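Side-chain contacts in CRISPR pre-crRNA endoribonuclease Cas5d (Mannheimia succiniciproducens, PDB 3KG4), which cleaves precursor CRISPR RNA as an endoribonuclease that needs no metal cofactor, serving an adaptive immune system against viruses and other mobile genetic elements: residues Gln152-Gly157 against Ala163-Ile168; Ile7-Trp12 against Glu139-Arg144; Tyr30-Pro35 against Gly213-Pro218. One frame throughout, in Å; residues are numbered along the deposited sequence.

Interaction 1: Gln152-Gly157 against Ala163-Ile168; sequences QQPCMG and AHFALI
The edge strand 164-167 of a ferredoxin-like β-α-β-β-α-β unit, the core of the RAMP-type Cas5 fold, is entered here through A163, which docks on P154 and M156 of the loop that follows helix 135-146. The polar centre is the carbonyl of P154. Its O takes the backbone N-H of A163 at 2.9 Å in an almost straight bond (174°), although the donor stands above the carbonyl plane, 42° out of it. A second donor comes from the neighbouring residue: Q153 NE2 reaches the same P154 O at 3.2 Å, in the carbonyl plane and on a lone pair. Two N-H groups approaching in different directions therefore grip one oxygen. Glutamine suits this place because its chain, extended at first with CG anti to the backbone N (173°) and then bent at chi2, turns the amide back alongside the chain to the carbonyl of the following residue, P154. Alanine is equally apt at 163, since a lone methyl fits against two neighbours: A163 CB lies 3.7 Å from M156 CG and 4.2 Å from P154 CB. The M156 chain bends at chi2 and chi3, and its terminal methyl packs against the backbone of W12 on the adjacent strand. Beyond A163, F165 turns its ring to P154, the two side chains crossing at about a right angle. I41 of helix 35-45 touches both P154 and A163, and I45 touches F165, so the helix backs these three residues, while M156 rests on F18. The F165 ring meets the pyrrolidine obliquely, its CE2 coming within 3.4 Å of P154 CG and 3.8 Å of P154 CD.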
# COMPACT_ATOMS: atom_id res chain seq x y z
N GLN A 152 -15.12 3.37 0.77
CA GLN A 152 -15.34 1.91 0.56
C GLN A 152 -14.30 1.18 1.41
O GLN A 152 -13.22 1.73 1.65
CB GLN A 152 -15.23 1.49 -0.93
CG GLN A 152 -14.63 2.54 -1.89
CD GLN A 152 -14.01 1.94 -3.15
OE1 GLN A 152 -14.30 0.81 -3.53
NE2 GLN A 152 -13.15 2.73 -3.80
N GLN A 153 -14.63 -0.01 1.91
CA GLN A 153 -13.72 -0.76 2.78
C GLN A 153 -12.40 -1.06 2.02
O GLN A 153 -12.44 -1.59 0.92
CB GLN A 153 -14.36 -2.07 3.29
CG GLN A 153 -13.40 -3.02 4.08
CD GLN A 153 -13.05 -2.55 5.50
OE1 GLN A 153 -13.90 -2.55 6.39
NE2 GLN A 153 -11.79 -2.17 5.73
N PRO A 154 -11.25 -0.64 2.57
CA PRO A 154 -9.99 -1.08 1.95
C PRO A 154 -9.71 -2.58 2.19
O PRO A 154 -10.12 -3.16 3.19
CB PRO A 154 -8.94 -0.18 2.60
CG PRO A 154 -9.51 0.24 3.89
CD PRO A 154 -11.02 0.28 3.70
N CYS A 155 -8.99 -3.18 1.25
CA CYS A 155 -8.71 -4.59 1.30
C CYS A 155 -7.24 -4.82 0.99
O CYS A 155 -6.58 -3.98 0.39
CB CYS A 155 -9.59 -5.38 0.32
SG CYS A 155 -9.21 -5.20 -1.40
N MET A 156 -6.75 -5.96 1.46
CA MET A 156 -5.38 -6.35 1.29
C MET A 156 -5.26 -7.21 0.03
O MET A 156 -5.00 -8.38 0.12
CB MET A 156 -4.95 -7.12 2.52
CG MET A 156 -4.84 -6.24 3.72
SD MET A 156 -3.35 -5.19 3.62
CE MET A 156 -3.00 -5.20 5.31
N GLY A 157 -5.45 -6.58 -1.12
CA GLY A 157 -5.20 -7.19 -2.41
C GLY A 157 -6.38 -7.88 -3.05
O GLY A 157 -6.49 -7.89 -4.27
N ALA A 163 -8.46 -4.68 4.98
CA ALA A 163 -7.32 -3.96 5.53
C ALA A 163 -7.86 -3.05 6.64
O ALA A 163 -8.70 -2.18 6.41
CB ALA A 163 -6.67 -3.13 4.45
N HIS A 164 -7.43 -3.33 7.86
CA HIS A 164 -7.61 -2.42 8.97
C HIS A 164 -6.53 -1.37 8.92
O HIS A 164 -5.42 -1.63 8.44
CB HIS A 164 -7.50 -3.18 10.26
CG HIS A 164 -8.50 -4.29 10.35
ND1 HIS A 164 -8.15 -5.58 10.67
CD2 HIS A 164 -9.84 -4.30 10.12
CE1 HIS A 164 -9.24 -6.34 10.66
NE2 HIS A 164 -10.27 -5.59 10.32
N PHE A 165 -6.84 -0.17 9.43
CA PHE A 165 -5.95 0.95 9.26
C PHE A 165 -6.05 1.99 10.37
O PHE A 165 -7.08 2.10 11.05
CB PHE A 165 -6.18 1.62 7.91
CG PHE A 165 -7.56 2.22 7.72
CD1 PHE A 165 -7.90 3.45 8.29
CD2 PHE A 165 -8.53 1.56 6.96
CE1 PHE A 165 -9.17 4.01 8.10
CE2 PHE A 165 -9.80 2.10 6.78
CZ PHE A 165 -10.12 3.33 7.34
N ALA A 166 -4.96 2.76 10.51
CA ALA A 166 -4.87 3.83 11.51
C ALA A 166 -3.90 4.87 10.95
O ALA A 166 -2.82 4.52 10.41
CB ALA A 166 -4.40 3.27 12.83
N LEU A 167 -4.31 6.14 10.97
CA LEU A 167 -3.42 7.19 10.53
C LEU A 167 -2.21 7.22 11.46
O LEU A 167 -2.32 6.93 12.66
CB LEU A 167 -4.11 8.55 10.50
CG LEU A 167 -3.33 9.70 9.86
CD1 LEU A 167 -3.34 9.63 8.32
CD2 LEU A 167 -3.88 11.05 10.32
N ILE A 168 -1.04 7.50 10.91
CA ILE A 168 0.12 7.79 11.73
C ILE A 168 0.28 9.29 11.50
O ILE A 168 0.83 9.71 10.50
CB ILE A 168 1.37 7.01 11.28
CG1 ILE A 168 1.17 5.50 11.44
CG2 ILE A 168 2.65 7.51 12.03
CD1 ILE A 168 1.85 4.91 12.65

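Interaction 2: Ile7-Trp12 against Glu139-Arg144; sequences IRLHIW and EMFKRR
I7 and L9 of the strand meet the ring of F141. I7 is the broader partner: its CG2 methyl is 3.9 Å from F141 CD2, while I7 CB and CG1 are each 4.1 Å from F141 CE2. The two side chains cross at about a right angle, and the branching of isoleucine at CB brings these three carbons near the CD2-CE2 side of the ring, which they meet obliquely. L9, two residues on and on the same side of the strand, brings CD1 to 4.1 Å from F141 CZ, at the far end of the ring. F141 gets that far because its CG is anti to the backbone N (chi1 173°), sending the phenyl group from the helix toward the sheet. That length is needed, since the segment axes pass 10.0 Å apart, inclined at 21°. K142 adds only its aliphatic part, CG lying 4.5 Å from I7 CG2; its NZ makes a long, weak ion pair with D169.

Farther out, W53 meets the F141 ring edge-to-face, L167 packs on F141, and I45 of helix 35-45 touches both L9 and F141. Helix 135-146 is the second helix of the ferredoxin-like β-α-β-β-α-β unit and packs on its sheet at the first strand, 7-13. Between residues 7-12 and 139-144 the contact is made by apolar carbons, without directional bonds, and rests on shape and buried hydrophobic surface.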
# COMPACT_ATOMS: atom_id res chain seq x y z
N ILE A 7 1.40 11.70 3.81
CA ILE A 7 0.66 10.91 4.78
C ILE A 7 1.39 9.61 5.09
O ILE A 7 2.15 9.10 4.26
CB ILE A 7 -0.78 10.60 4.29
CG1 ILE A 7 -0.79 9.66 3.10
CG2 ILE A 7 -1.51 11.89 3.92
CD1 ILE A 7 -0.52 8.17 3.44
N ARG A 8 1.14 9.11 6.29
CA ARG A 8 1.52 7.78 6.72
C ARG A 8 0.30 7.06 7.28
O ARG A 8 -0.42 7.59 8.18
CB ARG A 8 2.61 7.84 7.80
CG ARG A 8 3.94 8.31 7.28
CD ARG A 8 4.88 8.56 8.42
NE ARG A 8 6.24 8.72 7.95
CZ ARG A 8 7.27 9.03 8.74
NH1 ARG A 8 7.08 9.24 10.05
NH2 ARG A 8 8.48 9.13 8.22
N LEU A 9 0.06 5.88 6.75
CA LEU A 9 -1.08 5.04 7.13
C LEU A 9 -0.55 3.67 7.56
O LEU A 9 0.15 2.97 6.81
CB LEU A 9 -2.09 4.91 5.97
CG LEU A 9 -3.43 4.21 6.30
CD1 LEU A 9 -4.36 5.13 7.15
CD2 LEU A 9 -4.14 3.73 5.02
N HIS A 10 -0.87 3.31 8.79
CA HIS A 10 -0.61 1.99 9.33
C HIS A 10 -1.74 1.07 8.89
O HIS A 10 -2.93 1.40 9.03
CB HIS A 10 -0.55 2.09 10.87
CG HIS A 10 -0.19 0.81 11.56
ND1 HIS A 10 -0.59 0.52 12.84
CD2 HIS A 10 0.49 -0.28 11.12
CE1 HIS A 10 -0.13 -0.67 13.19
NE2 HIS A 10 0.55 -1.17 12.17
N ILE A 11 -1.39 -0.05 8.25
CA ILE A 11 -2.39 -1.04 7.82
C ILE A 11 -1.99 -2.42 8.29
O ILE A 11 -0.81 -2.73 8.38
CB ILE A 11 -2.62 -1.01 6.27
CG1 ILE A 11 -1.33 -1.40 5.50
CG2 ILE A 11 -3.14 0.36 5.86
CD1 ILE A 11 -1.50 -1.50 3.95
N TRP A 12 -2.98 -3.25 8.62
CA TRP A 12 -2.71 -4.61 8.99
C TRP A 12 -3.90 -5.53 8.69
O TRP A 12 -5.01 -5.07 8.40
CB TRP A 12 -2.34 -4.68 10.46
CG TRP A 12 -3.45 -4.23 11.35
CD1 TRP A 12 -4.37 -5.03 11.96
CD2 TRP A 12 -3.78 -2.88 11.74
NE1 TRP A 12 -5.26 -4.26 12.70
CE2 TRP A 12 -4.92 -2.95 12.59
CE3 TRP A 12 -3.24 -1.62 11.44
CZ2 TRP A 12 -5.52 -1.80 13.15
CZ3 TRP A 12 -3.84 -0.48 12.02
CH2 TRP A 12 -4.96 -0.59 12.87
N GLU A 139 -5.70 17.07 4.19
CA GLU A 139 -6.51 17.25 5.42
C GLU A 139 -7.76 16.35 5.46
O GLU A 139 -8.05 15.73 6.47
CB GLU A 139 -6.92 18.73 5.59
N MET A 140 -8.50 16.25 4.35
CA MET A 140 -9.68 15.35 4.28
C MET A 140 -9.28 13.86 4.44
O MET A 140 -9.95 13.10 5.16
CB MET A 140 -10.43 15.56 2.96
CG MET A 140 -11.76 14.77 2.82
SD MET A 140 -13.03 15.47 1.69
CE MET A 140 -12.18 16.74 0.72
N PHE A 141 -8.17 13.46 3.81
CA PHE A 141 -7.70 12.07 3.97
C PHE A 141 -7.45 11.79 5.44
O PHE A 141 -7.90 10.79 5.98
CB PHE A 141 -6.42 11.78 3.17
CG PHE A 141 -5.84 10.42 3.48
CD1 PHE A 141 -6.22 9.30 2.73
CD2 PHE A 141 -4.99 10.24 4.56
CE1 PHE A 141 -5.74 8.05 3.03
CE2 PHE A 141 -4.48 8.99 4.87
CZ PHE A 141 -4.89 7.88 4.12
N LYS A 142 -6.73 12.68 6.10
CA LYS A 142 -6.35 12.42 7.48
C LYS A 142 -7.60 12.39 8.36
O LYS A 142 -7.73 11.54 9.23
CB LYS A 142 -5.35 13.48 7.98
CG LYS A 142 -4.06 13.52 7.20
CD LYS A 142 -3.31 14.82 7.42
CE LYS A 142 -2.38 14.73 8.59
NZ LYS A 142 -1.04 14.27 8.14
N ARG A 143 -8.54 13.29 8.09
CA ARG A 143 -9.72 13.41 8.95
C ARG A 143 -10.51 12.10 8.86
O ARG A 143 -10.76 11.47 9.88
CB ARG A 143 -10.58 14.58 8.50
CG ARG A 143 -11.51 15.11 9.56
CD ARG A 143 -11.91 16.56 9.24
NE ARG A 143 -12.31 16.74 7.84
CZ ARG A 143 -11.75 17.57 6.95
NH1 ARG A 143 -12.23 17.61 5.72
NH2 ARG A 143 -10.72 18.35 7.26
N ARG A 144 -10.84 11.70 7.63
CA ARG A 144 -11.46 10.38 7.38
C ARG A 144 -10.72 9.22 8.00
O ARG A 144 -11.34 8.32 8.57
CB ARG A 144 -11.56 10.10 5.90
CG ARG A 144 -12.44 11.03 5.10
CD ARG A 144 -13.36 10.19 4.23
NE ARG A 144 -13.67 10.78 2.94
CZ ARG A 144 -14.58 10.27 2.11
NH1 ARG A 144 -14.82 10.86 0.93
NH2 ARG A 144 -15.26 9.17 2.44

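Interaction 3: Tyr30-Pro35 against Gly213-Pro218; sequences YDVITP and GVIDVP
The pyrrolidine ring of P35 turns its CG corner to V217, lying 3.8 Å from V217 CG1 and 4.2 Å from V217 CG2, so it is met by both methyls of the valine. P35 CB also comes to 4.2 Å from V217 CG1. V217 holds CG1 anti to its backbone N (chi1 178°), which directs this methyl at the proline.

The other half of the contact joins V32 and I215. Here two methyl ends meet tip to tip, V32 CG2 being 3.7 Å from I215 CD1. I215 spans the gap with an extended outer chain (chi2 165°), a reach that the shorter valine on the opposite side complements. V60 packs on V32, L210 on I215 and F206 of strand 203-211 on P35, adding to the apolar surroundings of these buried side chains.

In the fold, residues 30-35 lead into helix 35-45, the first helix of the ferredoxin-like unit. Strand 214-216 comes from near the end of the chain and pairs antiparallel with strand 51-60, prolonging the sheet beyond that unit; I215 bonds through its backbone to I58, and V217 to D56. At the helix start T34 is the N-cap residue, its OG1 hydrogen-bonded to A37 N. Proline fits the first helical turn, where a missing backbone N-H costs no helical bond.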
# COMPACT_ATOMS: atom_id res chain seq x y z
N TYR A 30 2.43 -11.94 -3.93
CA TYR A 30 3.71 -11.35 -3.75
C TYR A 30 4.06 -11.38 -2.27
O TYR A 30 3.19 -11.62 -1.41
CB TYR A 30 3.66 -9.93 -4.20
CG TYR A 30 3.78 -9.67 -5.67
CD1 TYR A 30 4.94 -10.00 -6.37
CD2 TYR A 30 2.79 -8.98 -6.33
CE1 TYR A 30 5.08 -9.68 -7.71
CE2 TYR A 30 2.92 -8.67 -7.68
CZ TYR A 30 4.08 -9.03 -8.36
OH TYR A 30 4.24 -8.71 -9.68
N ASP A 31 5.34 -11.17 -1.98
CA ASP A 31 5.84 -11.20 -0.60
C ASP A 31 5.38 -10.04 0.25
O ASP A 31 5.36 -10.18 1.47
CB ASP A 31 7.39 -11.22 -0.58
CG ASP A 31 7.99 -12.46 -1.13
OD1 ASP A 31 7.25 -13.31 -1.67
OD2 ASP A 31 9.23 -12.65 -0.96
N VAL A 32 5.04 -8.93 -0.39
CA VAL A 32 4.61 -7.71 0.29
C VAL A 32 3.58 -7.00 -0.59
O VAL A 32 3.39 -7.31 -1.78
CB VAL A 32 5.81 -6.72 0.49
CG1 VAL A 32 6.99 -7.40 1.31
CG2 VAL A 32 6.35 -6.25 -0.86
N ILE A 33 2.96 -6.00 -0.00
CA ILE A 33 2.05 -5.14 -0.73
C ILE A 33 2.72 -4.37 -1.89
O ILE A 33 3.87 -3.91 -1.80
CB ILE A 33 1.32 -4.18 0.30
CG1 ILE A 33 0.18 -3.42 -0.39
CG2 ILE A 33 2.33 -3.19 0.87
CD1 ILE A 33 -0.83 -2.79 0.57
N THR A 34 2.00 -4.30 -3.01
CA THR A 34 2.42 -3.56 -4.16
C THR A 34 2.04 -2.09 -3.97
O THR A 34 1.11 -1.80 -3.21
CB THR A 34 1.71 -4.07 -5.43
OG1 THR A 34 0.28 -4.05 -5.21
CG2 THR A 34 2.16 -5.54 -5.75
N PRO A 35 2.73 -1.18 -4.69
CA PRO A 35 2.33 0.22 -4.74
C PRO A 35 0.87 0.33 -5.21
O PRO A 35 0.11 1.12 -4.68
CB PRO A 35 3.27 0.79 -5.79
CG PRO A 35 4.55 -0.10 -5.64
CD PRO A 35 4.01 -1.43 -5.37
N GLY A 213 14.04 -2.69 6.40
CA GLY A 213 12.61 -2.81 6.58
C GLY A 213 11.77 -1.93 5.70
O GLY A 213 10.54 -1.91 5.86
N VAL A 214 12.38 -1.18 4.79
CA VAL A 214 11.68 -0.21 3.96
C VAL A 214 11.94 -0.41 2.46
O VAL A 214 13.08 -0.64 2.03
CB VAL A 214 12.05 1.27 4.31
CG1 VAL A 214 11.21 2.28 3.49
CG2 VAL A 214 11.92 1.55 5.77
N ILE A 215 10.86 -0.29 1.69
CA ILE A 215 10.91 -0.33 0.25
C ILE A 215 10.67 1.07 -0.26
O ILE A 215 9.58 1.65 -0.05
CB ILE A 215 9.85 -1.25 -0.35
CG1 ILE A 215 9.97 -2.63 0.24
CG2 ILE A 215 9.97 -1.30 -1.92
CD1 ILE A 215 8.76 -3.56 0.00
N ASP A 216 11.68 1.62 -0.94
CA ASP A 216 11.50 2.89 -1.60
C ASP A 216 10.91 2.64 -2.99
O ASP A 216 11.35 1.77 -3.75
CB ASP A 216 12.79 3.77 -1.56
CG ASP A 216 12.96 4.52 -0.15
OD1 ASP A 216 12.89 5.77 -0.06
OD2 ASP A 216 13.13 3.86 0.90
N VAL A 217 9.83 3.36 -3.29
CA VAL A 217 9.10 3.17 -4.52
C VAL A 217 9.46 4.29 -5.48
O VAL A 217 9.24 5.48 -5.18
CB VAL A 217 7.56 3.16 -4.26
CG1 VAL A 217 6.81 3.00 -5.59
CG2 VAL A 217 7.21 2.07 -3.29
N PRO A 218 10.04 3.93 -6.64
CA PRO A 218 10.49 4.98 -7.53
C PRO A 218 9.30 5.63 -8.24
O PRO A 218 8.21 4.99 -8.31
CB PRO A 218 11.39 4.23 -8.52
CG PRO A 218 10.76 2.89 -8.64
CD PRO A 218 10.30 2.58 -7.21

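All three contacts reach one antiparallel sheet and lie on the ferredoxin-like core or its extension. Interactions 1 and 2 are neighbours, their centres 9 Å apart, because strands 164-167 and 7-13 run side by side: I168 N approaches R8 O at 2.8 Å, and A166 O approaches H10 N at 2.8 Å, both probable hydrogen bonds. Interaction 3 is more distant, about 18 Å from interaction 2 and 16 Å from interaction 1 between centres. It nevertheless touches interaction 2, where I33 CD1 packs 3.7 Å from I11 CD1. Helix 35-45, which starts in interaction 3, supplies I41 and I45 to the apolar packing around the other two.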